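Local atomic coordinates of actinorhodin polyketide putative beta-ketoacyl synthase 2 (Streptomyces coelicolor A3, PDB entry 1TQY), a protein that acts as the chain length factor in biosynthesis of the polyketide antibiotic actinorhodin and, as a ketosynthase relative, may have 3-oxoacyl-[acyl-carrier-protein] synthase activity. Residues Thr14-Val19 with Leu24-Tyr29; Ala279-Ala284 with Leu395-Trp400; Arg50-Leu55 with Ser206-Gly211; Glu99-Tyr104 with Thr187-Ser192; Leu224-Arg229 with Ile377-Gly382. One frame throughout, in Å; residues are numbered along the deposited sequence.

Contact 1: Thr14-Val19 with Leu24-Tyr29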
# COMPACT_ATOMS: atom_id res chain seq x y z
N THR B 14 3.27 -18.54 13.91
CA THR B 14 2.65 -19.82 14.28
C THR B 14 2.16 -20.65 13.10
O THR B 14 2.03 -21.87 13.22
CB THR B 14 1.46 -19.59 15.22
OG1 THR B 14 0.57 -18.63 14.64
CG2 THR B 14 1.93 -19.08 16.57
N GLY B 15 1.90 -20.00 11.98
CA GLY B 15 1.43 -20.74 10.82
C GLY B 15 1.93 -20.16 9.51
O GLY B 15 2.02 -18.94 9.36
N VAL B 16 2.27 -21.02 8.57
CA VAL B 16 2.75 -20.54 7.28
C VAL B 16 2.00 -21.20 6.13
O VAL B 16 1.49 -22.31 6.25
CB VAL B 16 4.28 -20.78 7.13
CG1 VAL B 16 5.02 -20.23 8.35
CG2 VAL B 16 4.58 -22.26 6.94
N GLY B 17 1.92 -20.47 5.02
CA GLY B 17 1.25 -20.98 3.84
C GLY B 17 2.06 -20.59 2.62
O GLY B 17 2.24 -19.41 2.34
N VAL B 18 2.57 -21.58 1.88
CA VAL B 18 3.38 -21.23 0.73
C VAL B 18 2.85 -21.70 -0.62
O VAL B 18 2.37 -22.83 -0.77
CB VAL B 18 4.84 -21.72 0.88
CG1 VAL B 18 5.34 -21.46 2.30
CG2 VAL B 18 4.96 -23.17 0.51
N VAL B 19 2.92 -20.80 -1.59
CA VAL B 19 2.51 -21.08 -2.95
C VAL B 19 3.70 -20.66 -3.81
O VAL B 19 3.90 -19.47 -4.09
CB VAL B 19 1.22 -20.30 -3.31
CG1 VAL B 19 0.04 -20.84 -2.50
CG2 VAL B 19 1.38 -18.81 -3.02
N LEU B 24 3.62 -26.33 -4.32
CA LEU B 24 2.34 -25.82 -3.84
C LEU B 24 2.15 -26.34 -2.43
O LEU B 24 1.64 -27.44 -2.23
CB LEU B 24 1.18 -26.33 -4.70
CG LEU B 24 0.22 -25.30 -5.30
CD1 LEU B 24 -1.00 -26.02 -5.83
CD2 LEU B 24 -0.17 -24.26 -4.29
N GLY B 25 2.56 -25.55 -1.45
CA GLY B 25 2.44 -25.97 -0.07
C GLY B 25 3.83 -26.08 0.52
O GLY B 25 4.79 -26.38 -0.18
N LEU B 26 3.93 -25.83 1.82
CA LEU B 26 5.20 -25.88 2.53
C LEU B 26 6.03 -27.13 2.29
O LEU B 26 7.19 -27.04 1.90
CB LEU B 26 4.95 -25.74 4.03
CG LEU B 26 5.88 -24.89 4.91
CD1 LEU B 26 5.77 -25.45 6.33
CD2 LEU B 26 7.32 -24.94 4.43
N ALA B 27 5.45 -28.31 2.53
CA ALA B 27 6.21 -29.55 2.37
C ALA B 27 6.88 -29.68 1.01
O ALA B 27 8.09 -29.87 0.92
CB ALA B 27 5.32 -30.75 2.64
N PRO B 28 6.10 -29.59 -0.08
CA PRO B 28 6.67 -29.70 -1.43
C PRO B 28 7.76 -28.65 -1.66
O PRO B 28 8.80 -28.93 -2.23
CB PRO B 28 5.47 -29.49 -2.34
CG PRO B 28 4.31 -29.91 -1.51
CD PRO B 28 4.65 -29.34 -0.16
N TYR B 29 7.49 -27.44 -1.20
CA TYR B 29 8.44 -26.35 -1.36
C TYR B 29 9.76 -26.64 -0.64
O TYR B 29 10.83 -26.62 -1.25
CB TYR B 29 7.84 -25.06 -0.83
CG TYR B 29 8.83 -23.93 -0.75
CD1 TYR B 29 9.31 -23.31 -1.90
CD2 TYR B 29 9.31 -23.49 0.48
CE1 TYR B 29 10.25 -22.29 -1.84
CE2 TYR B 29 10.25 -22.47 0.55
CZ TYR B 29 10.71 -21.88 -0.61
OH TYR B 29 11.62 -20.86 -0.52
O HOH W 1 1.63 -24.38 3.00

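Contact 2: Ala279-Ala284 with Leu395-Trp400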
# COMPACT_ATOMS: atom_id res chain seq x y z
N ALA B 279 24.29 3.53 -0.33
CA ALA B 279 22.97 2.92 -0.23
C ALA B 279 22.62 2.79 1.24
O ALA B 279 23.50 2.89 2.10
CB ALA B 279 22.97 1.55 -0.88
N GLY B 280 21.34 2.57 1.53
CA GLY B 280 20.91 2.44 2.91
C GLY B 280 20.68 1.01 3.39
O GLY B 280 20.07 0.81 4.44
N LEU B 281 21.18 0.02 2.66
CA LEU B 281 21.00 -1.38 3.05
C LEU B 281 21.74 -1.70 4.34
O LEU B 281 21.21 -2.40 5.23
CB LEU B 281 21.49 -2.32 1.93
CG LEU B 281 21.43 -3.84 2.19
CD1 LEU B 281 20.00 -4.23 2.54
CD2 LEU B 281 21.89 -4.62 0.96
N GLU B 282 22.97 -1.21 4.47
CA GLU B 282 23.76 -1.46 5.67
C GLU B 282 22.98 -0.88 6.86
O GLU B 282 22.78 -1.56 7.86
CB GLU B 282 25.14 -0.79 5.57
CG GLU B 282 26.05 -1.05 6.78
CD GLU B 282 27.32 -0.21 6.75
OE1 GLU B 282 28.09 -0.25 7.74
OE2 GLU B 282 27.55 0.50 5.74
N ARG B 283 22.53 0.36 6.73
CA ARG B 283 21.78 0.99 7.81
C ARG B 283 20.55 0.17 8.22
O ARG B 283 20.31 -0.03 9.41
CB ARG B 283 21.36 2.42 7.43
CG ARG B 283 20.56 3.14 8.53
CD ARG B 283 20.46 4.65 8.33
NE ARG B 283 19.56 5.05 7.24
CZ ARG B 283 19.93 5.13 5.96
NH1 ARG B 283 21.18 4.84 5.61
NH2 ARG B 283 19.04 5.48 5.04
N ALA B 284 19.78 -0.31 7.24
CA ALA B 284 18.60 -1.11 7.55
C ALA B 284 18.98 -2.33 8.39
O ALA B 284 18.34 -2.64 9.39
CB ALA B 284 17.91 -1.57 6.25
N LEU B 395 16.90 -10.19 4.09
CA LEU B 395 17.02 -8.91 3.40
C LEU B 395 16.18 -8.84 2.13
O LEU B 395 16.03 -9.83 1.42
CB LEU B 395 18.48 -8.68 3.02
CG LEU B 395 19.46 -8.72 4.18
CD1 LEU B 395 20.87 -8.47 3.68
CD2 LEU B 395 19.05 -7.68 5.20
N ALA B 396 15.67 -7.65 1.82
CA ALA B 396 14.89 -7.49 0.60
C ALA B 396 15.03 -6.07 0.12
O ALA B 396 15.10 -5.15 0.93
CB ALA B 396 13.41 -7.80 0.86
N ARG B 397 15.14 -5.87 -1.19
CA ARG B 397 15.22 -4.51 -1.69
C ARG B 397 14.16 -4.33 -2.73
O ARG B 397 13.73 -5.28 -3.37
CB ARG B 397 16.57 -4.21 -2.34
CG ARG B 397 17.75 -4.43 -1.44
CD ARG B 397 18.72 -5.36 -2.12
NE ARG B 397 19.79 -4.62 -2.74
CZ ARG B 397 20.73 -5.15 -3.53
NH1 ARG B 397 20.74 -6.45 -3.82
NH2 ARG B 397 21.67 -4.36 -3.99
N GLY B 398 13.73 -3.09 -2.89
CA GLY B 398 12.72 -2.80 -3.89
C GLY B 398 13.30 -1.79 -4.85
O GLY B 398 14.07 -0.92 -4.47
N ARG B 399 12.91 -1.93 -6.12
CA ARG B 399 13.36 -1.04 -7.17
C ARG B 399 13.19 0.43 -6.75
O ARG B 399 12.17 0.80 -6.17
CB ARG B 399 12.54 -1.31 -8.43
CG ARG B 399 12.79 -0.36 -9.58
CD ARG B 399 11.81 -0.67 -10.68
NE ARG B 399 11.99 0.18 -11.85
CZ ARG B 399 12.87 -0.03 -12.81
NH1 ARG B 399 13.68 -1.08 -12.75
NH2 ARG B 399 12.94 0.80 -13.83
N TRP B 400 14.20 1.24 -7.07
CA TRP B 400 14.26 2.67 -6.76
C TRP B 400 14.87 2.97 -5.39
O TRP B 400 14.87 4.12 -4.96
CB TRP B 400 12.89 3.35 -6.91
CG TRP B 400 12.46 3.44 -8.34
CD1 TRP B 400 11.28 3.01 -8.87
CD2 TRP B 400 13.25 3.92 -9.44
NE1 TRP B 400 11.29 3.18 -10.24
CE2 TRP B 400 12.49 3.73 -10.61
CE3 TRP B 400 14.53 4.49 -9.55
CZ2 TRP B 400 12.96 4.09 -11.88
CZ3 TRP B 400 15.00 4.85 -10.82
CH2 TRP B 400 14.22 4.64 -11.97

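Contact 3: Arg50-Leu55 with Ser206-Gly211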
# COMPACT_ATOMS: atom_id res chain seq x y z
N ARG B 50 8.15 -14.47 -28.81
CA ARG B 50 8.22 -13.21 -29.51
C ARG B 50 8.77 -12.07 -28.65
O ARG B 50 8.81 -10.93 -29.07
CB ARG B 50 6.85 -12.85 -30.07
CG ARG B 50 5.74 -12.86 -29.05
CD ARG B 50 4.41 -13.02 -29.73
NE ARG B 50 4.14 -11.94 -30.69
CZ ARG B 50 2.97 -11.76 -31.29
NH1 ARG B 50 2.82 -10.78 -32.16
NH2 ARG B 50 1.95 -12.55 -31.02
N TYR B 51 9.18 -12.41 -27.43
CA TYR B 51 9.75 -11.42 -26.51
C TYR B 51 11.17 -11.81 -26.12
O TYR B 51 11.53 -12.99 -26.17
CB TYR B 51 8.89 -11.33 -25.25
CG TYR B 51 7.46 -10.94 -25.53
CD1 TYR B 51 7.14 -9.65 -25.96
CD2 TYR B 51 6.43 -11.86 -25.38
CE1 TYR B 51 5.82 -9.30 -26.23
CE2 TYR B 51 5.12 -11.52 -25.65
CZ TYR B 51 4.82 -10.24 -26.07
OH TYR B 51 3.51 -9.91 -26.32
N PRO B 52 11.99 -10.83 -25.72
CA PRO B 52 13.39 -11.04 -25.31
C PRO B 52 13.55 -12.01 -24.14
O PRO B 52 14.40 -12.90 -24.18
CB PRO B 52 13.86 -9.64 -24.92
CG PRO B 52 12.99 -8.74 -25.73
CD PRO B 52 11.65 -9.40 -25.67
N ALA B 53 12.76 -11.82 -23.09
CA ALA B 53 12.82 -12.69 -21.93
C ALA B 53 11.78 -13.78 -22.12
O ALA B 53 10.69 -13.51 -22.61
CB ALA B 53 12.52 -11.89 -20.67
N THR B 54 12.12 -15.01 -21.74
CA THR B 54 11.20 -16.13 -21.93
C THR B 54 11.08 -17.07 -20.74
O THR B 54 10.26 -17.99 -20.76
CB THR B 54 11.65 -16.99 -23.12
OG1 THR B 54 12.94 -17.54 -22.83
CG2 THR B 54 11.73 -16.16 -24.38
N LEU B 55 11.88 -16.84 -19.71
CA LEU B 55 11.85 -17.72 -18.55
C LEU B 55 11.16 -17.09 -17.35
O LEU B 55 11.28 -15.89 -17.12
CB LEU B 55 13.28 -18.10 -18.16
CG LEU B 55 14.09 -18.98 -19.13
CD1 LEU B 55 15.43 -19.30 -18.48
CD2 LEU B 55 13.34 -20.27 -19.43
N SER B 206 6.02 -5.39 -19.26
CA SER B 206 6.22 -4.37 -18.23
C SER B 206 7.45 -4.74 -17.39
O SER B 206 8.30 -3.89 -17.10
CB SER B 206 4.97 -4.27 -17.35
OG SER B 206 3.88 -3.68 -18.07
N GLN B 207 7.56 -6.01 -17.01
CA GLN B 207 8.68 -6.48 -16.21
C GLN B 207 9.96 -6.36 -17.03
O GLN B 207 11.01 -5.96 -16.51
CB GLN B 207 8.44 -7.93 -15.76
CG GLN B 207 7.25 -8.05 -14.81
CD GLN B 207 6.95 -9.48 -14.37
OE1 GLN B 207 7.67 -10.08 -13.58
NE2 GLN B 207 5.87 -10.03 -14.91
N ILE B 208 9.87 -6.67 -18.31
CA ILE B 208 11.05 -6.55 -19.17
C ILE B 208 11.53 -5.09 -19.18
O ILE B 208 12.73 -4.84 -19.30
CB ILE B 208 10.76 -7.01 -20.61
CG1 ILE B 208 10.58 -8.54 -20.64
CG2 ILE B 208 11.91 -6.61 -21.53
CD1 ILE B 208 10.50 -9.11 -22.05
N ALA B 209 10.60 -4.14 -19.06
CA ALA B 209 10.97 -2.73 -19.05
C ALA B 209 11.84 -2.39 -17.84
O ALA B 209 12.47 -1.34 -17.79
CB ALA B 209 9.71 -1.83 -19.04
N SER B 210 11.87 -3.27 -16.84
CA SER B 210 12.71 -3.04 -15.66
C SER B 210 14.14 -2.89 -16.11
O SER B 210 14.93 -2.18 -15.49
CB SER B 210 12.64 -4.22 -14.71
OG SER B 210 13.20 -5.37 -15.31
N GLY B 211 14.48 -3.61 -17.18
CA GLY B 211 15.83 -3.59 -17.70
C GLY B 211 16.68 -4.55 -16.89
O GLY B 211 17.89 -4.62 -17.07

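Contact 4: Glu99-Tyr104 with Thr187-Ser192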
# COMPACT_ATOMS: atom_id res chain seq x y z
N GLU B 99 -13.39 -18.25 13.33
CA GLU B 99 -14.74 -18.24 13.85
C GLU B 99 -14.76 -18.38 15.36
O GLU B 99 -15.75 -18.05 16.01
CB GLU B 99 -15.55 -19.36 13.21
CG GLU B 99 -15.70 -19.17 11.71
CD GLU B 99 -16.37 -20.35 11.04
OE1 GLU B 99 -17.51 -20.68 11.44
OE2 GLU B 99 -15.77 -20.94 10.11
N SER B 100 -13.65 -18.86 15.90
CA SER B 100 -13.54 -19.04 17.34
C SER B 100 -12.77 -17.91 18.01
O SER B 100 -12.52 -17.95 19.22
CB SER B 100 -12.87 -20.38 17.62
OG SER B 100 -12.82 -20.64 19.01
N LEU B 101 -12.40 -16.89 17.24
CA LEU B 101 -11.67 -15.75 17.79
C LEU B 101 -12.45 -14.45 17.61
O LEU B 101 -13.26 -14.33 16.70
CB LEU B 101 -10.30 -15.63 17.12
CG LEU B 101 -9.34 -16.81 17.32
CD1 LEU B 101 -8.15 -16.68 16.40
CD2 LEU B 101 -8.90 -16.87 18.78
N THR B 102 -12.19 -13.49 18.48
CA THR B 102 -12.85 -12.19 18.41
C THR B 102 -12.51 -11.51 17.09
O THR B 102 -11.33 -11.29 16.80
CB THR B 102 -12.41 -11.27 19.56
OG1 THR B 102 -12.70 -11.89 20.82
CG2 THR B 102 -13.11 -9.93 19.47
N ASP B 103 -13.53 -11.17 16.32
CA ASP B 103 -13.34 -10.53 15.03
C ASP B 103 -12.35 -9.35 15.04
O ASP B 103 -11.45 -9.29 14.19
CB ASP B 103 -14.69 -10.09 14.44
CG ASP B 103 -15.41 -9.03 15.27
OD1 ASP B 103 -15.27 -9.03 16.52
OD2 ASP B 103 -16.12 -8.21 14.67
N TYR B 104 -12.48 -8.44 15.99
CA TYR B 104 -11.58 -7.30 16.06
C TYR B 104 -10.14 -7.67 16.45
O TYR B 104 -9.23 -6.88 16.25
CB TYR B 104 -12.10 -6.24 17.03
CG TYR B 104 -13.40 -5.58 16.61
CD1 TYR B 104 -13.51 -4.92 15.38
CD2 TYR B 104 -14.51 -5.60 17.44
CE1 TYR B 104 -14.70 -4.30 15.00
CE2 TYR B 104 -15.70 -4.98 17.07
CZ TYR B 104 -15.79 -4.33 15.86
OH TYR B 104 -16.97 -3.72 15.50
N THR B 187 -3.36 -5.93 18.80
CA THR B 187 -4.12 -6.92 18.03
C THR B 187 -3.36 -8.24 18.15
O THR B 187 -2.27 -8.38 17.61
CB THR B 187 -4.23 -6.55 16.54
OG1 THR B 187 -4.82 -5.25 16.41
CG2 THR B 187 -5.10 -7.58 15.82
N PRO B 188 -3.93 -9.24 18.83
CA PRO B 188 -3.33 -10.57 19.05
C PRO B 188 -2.88 -11.38 17.85
O PRO B 188 -1.84 -12.03 17.90
CB PRO B 188 -4.40 -11.32 19.83
CG PRO B 188 -5.15 -10.25 20.52
CD PRO B 188 -5.27 -9.20 19.44
N LEU B 189 -3.68 -11.37 16.79
CA LEU B 189 -3.33 -12.15 15.62
C LEU B 189 -3.38 -11.29 14.38
O LEU B 189 -4.27 -10.44 14.24
CB LEU B 189 -4.27 -13.35 15.50
CG LEU B 189 -4.03 -14.38 14.39
CD1 LEU B 189 -4.71 -15.69 14.73
CD2 LEU B 189 -4.53 -13.84 13.05
N VAL B 190 -2.42 -11.51 13.50
CA VAL B 190 -2.34 -10.76 12.26
C VAL B 190 -1.86 -11.68 11.14
O VAL B 190 -0.85 -12.37 11.27
CB VAL B 190 -1.38 -9.56 12.38
CG1 VAL B 190 -1.17 -8.92 11.01
CG2 VAL B 190 -1.96 -8.53 13.35
N VAL B 191 -2.62 -11.70 10.05
CA VAL B 191 -2.27 -12.52 8.89
C VAL B 191 -1.47 -11.59 7.99
O VAL B 191 -1.92 -10.49 7.66
CB VAL B 191 -3.54 -13.02 8.16
CG1 VAL B 191 -3.16 -13.68 6.85
CG2 VAL B 191 -4.27 -13.99 9.05
N SER B 192 -0.30 -12.03 7.58
CA SER B 192 0.57 -11.15 6.81
C SER B 192 1.35 -11.88 5.74
O SER B 192 1.65 -13.07 5.87
CB SER B 192 1.55 -10.46 7.77
OG SER B 192 2.24 -9.39 7.14

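Contact 5: Leu224-Arg229 with Ile377-Gly382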
# COMPACT_ATOMS: atom_id res chain seq x y z
N LEU B 224 21.21 -16.16 -11.44
CA LEU B 224 22.42 -16.47 -10.71
C LEU B 224 22.94 -15.35 -9.82
O LEU B 224 23.98 -14.76 -10.10
CB LEU B 224 23.50 -16.89 -11.72
CG LEU B 224 23.09 -18.01 -12.69
CD1 LEU B 224 24.16 -18.20 -13.76
CD2 LEU B 224 22.88 -19.30 -11.91
N PRO B 225 22.23 -15.04 -8.73
CA PRO B 225 22.70 -13.97 -7.85
C PRO B 225 24.07 -14.26 -7.23
O PRO B 225 24.31 -15.35 -6.71
CB PRO B 225 21.59 -13.86 -6.80
CG PRO B 225 21.07 -15.27 -6.72
CD PRO B 225 21.00 -15.66 -8.19
N PHE B 226 24.96 -13.28 -7.32
CA PHE B 226 26.32 -13.37 -6.78
C PHE B 226 27.28 -14.21 -7.63
O PHE B 226 28.45 -14.38 -7.27
CB PHE B 226 26.31 -13.89 -5.33
CG PHE B 226 25.57 -12.99 -4.37
CD1 PHE B 226 24.48 -13.46 -3.64
CD2 PHE B 226 25.93 -11.65 -4.23
CE1 PHE B 226 23.77 -12.62 -2.78
CE2 PHE B 226 25.23 -10.80 -3.36
CZ PHE B 226 24.15 -11.28 -2.65
N ASP B 227 26.80 -14.72 -8.76
CA ASP B 227 27.66 -15.50 -9.66
C ASP B 227 28.28 -14.55 -10.68
O ASP B 227 27.65 -13.57 -11.08
CB ASP B 227 26.83 -16.55 -10.41
CG ASP B 227 27.69 -17.51 -11.20
OD1 ASP B 227 27.90 -18.66 -10.75
OD2 ASP B 227 28.17 -17.11 -12.28
N GLU B 228 29.50 -14.84 -11.11
CA GLU B 228 30.15 -13.96 -12.08
C GLU B 228 29.37 -13.89 -13.39
O GLU B 228 29.53 -12.95 -14.15
CB GLU B 228 31.59 -14.40 -12.34
CG GLU B 228 31.74 -15.78 -12.90
CD GLU B 228 33.17 -16.07 -13.30
OE1 GLU B 228 34.08 -15.81 -12.48
OE2 GLU B 228 33.38 -16.54 -14.44
N ARG B 229 28.52 -14.88 -13.64
CA ARG B 229 27.72 -14.88 -14.86
C ARG B 229 26.33 -14.25 -14.67
O ARG B 229 25.48 -14.32 -15.56
CB ARG B 229 27.57 -16.31 -15.41
CG ARG B 229 28.87 -16.98 -15.88
CD ARG B 229 29.55 -16.22 -17.02
NE ARG B 229 30.78 -16.87 -17.47
CZ ARG B 229 30.83 -18.04 -18.10
NH1 ARG B 229 29.71 -18.69 -18.38
NH2 ARG B 229 32.01 -18.55 -18.47
N ILE B 377 31.94 -13.09 -0.00
CA ILE B 377 30.88 -13.68 0.79
C ILE B 377 31.01 -15.19 0.89
O ILE B 377 31.60 -15.83 0.03
CB ILE B 377 29.49 -13.36 0.21
CG1 ILE B 377 29.37 -13.93 -1.21
CG2 ILE B 377 29.26 -11.86 0.20
CD1 ILE B 377 27.98 -13.77 -1.80
N ASP B 378 30.48 -15.75 1.97
CA ASP B 378 30.51 -17.19 2.17
C ASP B 378 29.13 -17.71 1.73
O ASP B 378 28.23 -17.83 2.56
CB ASP B 378 30.76 -17.51 3.65
CG ASP B 378 30.70 -19.01 3.95
OD1 ASP B 378 30.81 -19.83 3.01
OD2 ASP B 378 30.57 -19.37 5.13
N LEU B 379 28.97 -18.01 0.44
CA LEU B 379 27.68 -18.50 -0.08
C LEU B 379 27.46 -19.99 0.13
O LEU B 379 28.37 -20.79 -0.08
CB LEU B 379 27.56 -18.24 -1.59
CG LEU B 379 26.61 -17.15 -2.10
CD1 LEU B 379 26.41 -17.38 -3.60
CD2 LEU B 379 25.28 -17.20 -1.38
N VAL B 380 26.25 -20.36 0.54
CA VAL B 380 25.92 -21.77 0.74
C VAL B 380 25.40 -22.31 -0.60
O VAL B 380 24.30 -21.98 -1.03
CB VAL B 380 24.82 -21.95 1.80
CG1 VAL B 380 24.56 -23.43 2.01
CG2 VAL B 380 25.26 -21.31 3.13
N LEU B 381 26.21 -23.14 -1.24
CA LEU B 381 25.85 -23.71 -2.53
C LEU B 381 25.71 -25.22 -2.53
O LEU B 381 26.31 -25.91 -1.71
CB LEU B 381 26.90 -23.31 -3.58
CG LEU B 381 27.21 -21.83 -3.73
CD1 LEU B 381 28.45 -21.65 -4.61
CD2 LEU B 381 26.03 -21.11 -4.33
N GLY B 382 24.91 -25.73 -3.46
CA GLY B 382 24.72 -27.17 -3.56
C GLY B 382 23.85 -27.80 -2.49
O GLY B 382 22.62 -27.78 -2.58

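Contact 1: Thr14-Val19 with Leu24-Tyr29
Val18 faces the turn that starts the helix beginning at Leu26, and its CG2 presses on the backbone there, 3.1 Å from Leu26 N. With chi1 (to CG1) at -42°, CG1 lies beside the valine's own N and CG2 falls between N and carbonyl carbon. The same CG2 reaches Tyr29 CB at 3.7 Å and comes obliquely toward the ring, whose OH is bonded to Thr352 on helix 345-359. Two residues earlier on the same side of the strand, Val16 lies obliquely against Leu26, and the gap from Val16 CG2 to Leu26 CD1 is a snug 3.5 Å. Val19 sends its side chain to a different face, where CG1 meets Leu24 CD2 at 3.9 Å.

Compact beta-branched valines suit a strand packed this closely. Gly25 suits its place because at its backbone angles (phi 117°) a CB would jam against the carbonyl O of Leu24. It also precedes the helix as N-cap, and its N gives a weak, bent bond of 2.8 Å to Val18 O. One water accepts from both Val18 N (3.2 Å) and Leu26 N, bridging strand to helix start where the direct pairing has ended.

Val19 and Leu24 form a non-hydrogen-bonded antiparallel pair. The whole is a tight beta hairpin running directly into a helix; Pro21, in its turn, contributes to the sodium site. It lies at the beginning of the thiolase-like fold.

Contact 2: Ala279-Ala284 with Leu395-Trp400
Leu281 drops its forked end onto Leu395 and Arg397, in a helix-on-sheet contact of the layered thiolase-like fold: the first turn of helix 281-292 lies over strand 391-398. One methyl serves each partner. CD1 meets Leu395 CD2 at 4.5 Å, a loose apolar contact, and CD2 lies over one face of the Arg397 guanidinium, 4.3 Å from NE. A leucine fits because its two branches can straddle residues two apart on the strand, whose side chains emerge on the same side. Its CG is anti to its own backbone N (chi1 178°), which carries the fork down toward the sheet.

The flat guanidinium offers the leucine a broad, weakly polar surface, while its N-H groups bond in other directions. Arg397 NH2 donates to Leu312 O and NH1 forms a long, weak ion pair with Glu316; both lie on helix 310-324, as does Ala319, which touches Leu281. Arg397 N is bonded in turn to Asp305 OD1, so the strand is held at the root of the side chain as well as at its tip.

Farther out, Gly280 is the helix N-cap. The absence of a side chain leaves room for the neighbouring Arg283 guanidinium, whose NH2 bonds to the backbone of the other protein chain. Gly280 O also closes the first helical turn, accepting from Ala284 N at 3.0 Å.

Contact 3: Arg50-Leu55 with Ser206-Gly211
Ile208 has CG1 anti to its own carbonyl carbon (chi1 -71°) and is extended again at chi2 (-171°), so that CD1 projects from helix 201-208 to meet Ala53, Pro52 and Tyr51. This single methyl does most of the touching. It is 3.7 Å from Ala53 CB and equally near Ala53 N. It also lies 3.8 Å from Pro52 CD, the proline ring and the isoleucine chain crossing at about a right angle, and 4.2 Å from Tyr51 CB. CG1 adds a further approach to Ala53 CB at 3.9 Å.

Each residue suits its part. The long arm of isoleucine spans the gap from the helix, alanine is small enough to let it settle close to the loop backbone, and the proline ring restricts phi at its position while offering an apolar CD. Tyr51 gives only its CB to Ile208. Its ring packs on Pro201 and Val205 of the same helix, with Arg50 CG over one face, and its OH bonds to the backbone of the other protein chain.

Beyond the isoleucine, Gln207 O accepts two bonds from Ser210: from N at 2.8 Å, and from OG at 2.6 Å arriving almost in line with the carbonyl (174°). Gly211 then leaves helical geometry with a positive phi, a conformation that favours glycine.

The contacts across the pair are van der Waals contacts, mostly between apolar carbons, so they set closeness rather than orientation. A directional tie is supplied next door by Ala53 O, which accepts from Trp204 NE1 one turn up the helix. The chemistry implies a small apolar contact between loop and helix, while the side-chain ends of Arg50 and Tyr51 bond to the other protein chain.

Contact 4: Glu99-Tyr104 with Thr187-Ser192
The Tyr104 ring carries Asp103 OD2 over the centre of one face, 3.9 Å above the plane, and leads away from Thr187, which Tyr104 meets instead by its carbonyl, Tyr104 O lying 4.2 Å from Thr187 CG2. A carboxylate on a pi face is not favourable in itself, but basic groups probably balance it. OD2 forms a salt bridge with a basic side chain of the other protein chain and a long, weak ion pair with Arg159. Tyr104 packs on Arg159 and on a basic side chain of the other protein chain.

The apolar half of the contact is a leucine pair. Leu101 and Leu189 cross at about a right angle and touch tip to tip, CD1 to CD1 at 4.0 Å. With CG anti to its backbone N (chi1 -175°), Leu189 reaches out from its strand to that meeting point. Leucine suits a place where only a far methyl can bridge two distant backbones.

Residues 99-104 lead into strand 106-111, and Leu101 also rests on Met106. Leu189 is backbone-bonded to Asp105, just before that strand, and to Gly107 in it, the strands 106-111 and 189-196 running parallel. Strand 238-246 pairs antiparallel with 189-196, and helix 171-185 packs on Thr187 and Val190.

Contact 5: Leu224-Arg229 with Ile377-Gly382
Phe226, which carries the contact with Ile377 and Leu379, is the third residue of a type II beta turn from Leu224 to Asp227, closed by Asp227 N on Leu224 O at 3.1 Å. Its phi is positive (77°); glycine is the usual residue at this position, but here a buried aromatic ring takes the place. Pro225, just ahead of it, suits the second position, where its ring fixes phi.

The turn directs the Phe226 side chain toward residues 377-379. Ile377 comes down on one face: its CD1 makes a CH-pi contact 3.9 Å from the ring centroid and 23° off the normal, shifted toward the CG side, where the distance to Phe226 CG is 3.6 Å. The two side chains cross at about a right angle. Ile377 can point CD1 this way because its CG1 takes the cramped place between its N and carbonyl carbon. Leu379 contributes from a second direction, its CD1 3.9 Å from Phe226 CB. Ala317, on helix 310-324, touches both Phe226 and Ile377.

Further bonds hold the turn. Asp227 OD2 uses its anti lone pair to accept from Arg229 N at 2.6 Å and 164°, an Asx turn, while OD1 takes Arg221 in a salt bridge.

The result is an aromatic residue on a type II turn, clasped by Ile377, just before the short, weakly bonded strand 378-379, and Leu379 within it. In this thiolase-like fold it packs the loop between helix 201-208 and strand 238-246 on strand 378-379, which pairs in parallel with 330-332.

How the contacts relate
From the N terminus, contact 1 closes first, joining strand 11-20 to the start of helix 26-34 across a short hairpin. Residues 50-55 then open contact 3, which closes only at 206-211; contact 4, between 99-104 and 187-192, is nested within that long loop. Contact 5 begins at 224-229 and contact 2 at 279-284, and they close in the same order, at 377-382 and 395-400, so their loops cross and interlock the later part of the chain. Contacts 1, 2, 4 and 5 all reach the strands of the central sheet system, whereas contact 3 ties a peripheral loop to helix 201-208. Contacts 2 and 3 also touch, Arg399 NH1 lying 3.2 Å from Ser210 O, a probable hydrogen bond.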